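Side-chain contact in putative lipoprotein (Parabacteroides distasonis, PDB 4FVS), which is of unknown function but, with a fold related to the LolA/LolB lipoprotein-transport proteins, may bind lipid: residues S90-N93 against T94-I98. Sequence-based numbering, arbitrary orientation.
Sequences SEMN and TNVDI
The backbone O of N93 takes two donors: the backbone N of V96 and, from strand 60-71, ND2 of N62. The V96 N to N93 O bond is 3.2 Å long and closes a type I beta turn from N93 to V96. V96 N sits well above the carbonyl plane, 58° out of it. The N93 side chain adds an Asx turn: its OD1 accepts the backbone N of N95 at 2.8 Å. With CG placed between its own backbone N and carbonyl carbon (chi1 67°), N93 can fold its amide back over the turn. Its ND2 comes within 3.6 Å of CG2 of V96.

Beside the turn the contact is apolar. CG1 of V96 meets CG of the selenomethionine M92 at 3.6 Å. M92 runs extended beyond CG, and its CE reaches CD1 of I98 at 3.8 Å. I127 of strand 123-129 also touches M92 and V96. With an alanine at V96, both branches go, which would probably open a gap beside CG of M92 and take the apolar neighbour from ND2 of N93. Polar bonds thus shape the bend, while apolar contacts tie the incoming loop to strand 96-98, at an edge within this chain, into which it leads.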
# COMPACT_ATOMS: atom_id res chain seq x y z
N SER A 90 2.67 -12.75 5.01
CA SER A 90 3.07 -14.03 5.63
C SER A 90 2.03 -15.12 5.31
O SER A 90 2.37 -16.27 4.99
CB SER A 90 3.26 -13.87 7.14
OG SER A 90 2.08 -13.41 7.79
N GLU A 91 0.74 -14.73 5.36
CA GLU A 91 -0.41 -15.56 5.02
C GLU A 91 -0.47 -15.77 3.48
O GLU A 91 -1.58 -15.77 2.90
CB GLU A 91 -1.69 -14.85 5.56
CG GLU A 91 -1.86 -14.89 7.06
CD GLU A 91 -2.19 -16.28 7.57
OE1 GLU A 91 -3.39 -16.62 7.60
OE2 GLU A 91 -1.24 -17.05 7.86
N MSE A 92 0.71 -15.91 2.80
CA MSE A 92 0.67 -15.93 1.35
C MSE A 92 1.63 -16.87 0.67
O MSE A 92 2.79 -17.06 1.07
CB MSE A 92 0.97 -14.55 0.79
CG MSE A 92 -0.23 -13.72 0.55
SE MSE A 92 0.44 -12.15 -0.31
CE MSE A 92 -1.12 -11.07 -0.62
N ASN A 93 1.10 -17.41 -0.43
CA ASN A 93 1.70 -18.26 -1.44
C ASN A 93 1.37 -17.60 -2.78
O ASN A 93 0.65 -16.60 -2.81
CB ASN A 93 1.25 -19.71 -1.32
CG ASN A 93 -0.18 -19.95 -1.63
OD1 ASN A 93 -0.58 -19.93 -2.78
ND2 ASN A 93 -0.98 -20.25 -0.61
N THR A 94 1.92 -18.09 -3.89
CA THR A 94 1.75 -17.43 -5.18
C THR A 94 0.35 -17.60 -5.78
O THR A 94 -0.00 -16.85 -6.70
CB THR A 94 2.81 -17.91 -6.16
OG1 THR A 94 3.99 -18.19 -5.41
CG2 THR A 94 3.13 -16.84 -7.20
N ASN A 95 -0.48 -18.52 -5.22
CA ASN A 95 -1.87 -18.72 -5.66
C ASN A 95 -2.79 -17.70 -5.03
O ASN A 95 -3.92 -17.54 -5.46
CB ASN A 95 -2.36 -20.13 -5.34
CG ASN A 95 -1.62 -21.22 -6.06
OD1 ASN A 95 -1.25 -21.08 -7.24
ND2 ASN A 95 -1.42 -22.33 -5.36
N VAL A 96 -2.30 -17.00 -4.00
CA VAL A 96 -3.06 -15.98 -3.29
C VAL A 96 -3.18 -14.72 -4.15
O VAL A 96 -2.17 -14.19 -4.64
CB VAL A 96 -2.45 -15.69 -1.92
CG1 VAL A 96 -3.23 -14.62 -1.19
CG2 VAL A 96 -2.40 -16.96 -1.08
N ASP A 97 -4.42 -14.27 -4.38
CA ASP A 97 -4.70 -13.05 -5.13
C ASP A 97 -5.63 -12.14 -4.31
O ASP A 97 -6.19 -12.57 -3.30
CB ASP A 97 -5.29 -13.35 -6.52
CG ASP A 97 -4.79 -12.40 -7.61
OD1 ASP A 97 -4.47 -11.23 -7.29
OD2 ASP A 97 -4.72 -12.84 -8.78
N ILE A 98 -5.72 -10.87 -4.71
CA ILE A 98 -6.58 -9.88 -4.06
C ILE A 98 -7.40 -9.21 -5.16
O ILE A 98 -6.89 -8.97 -6.26
CB ILE A 98 -5.77 -8.87 -3.19
CG1 ILE A 98 -5.06 -9.60 -2.03
CG2 ILE A 98 -6.67 -7.80 -2.63
CD1 ILE A 98 -4.07 -8.79 -1.18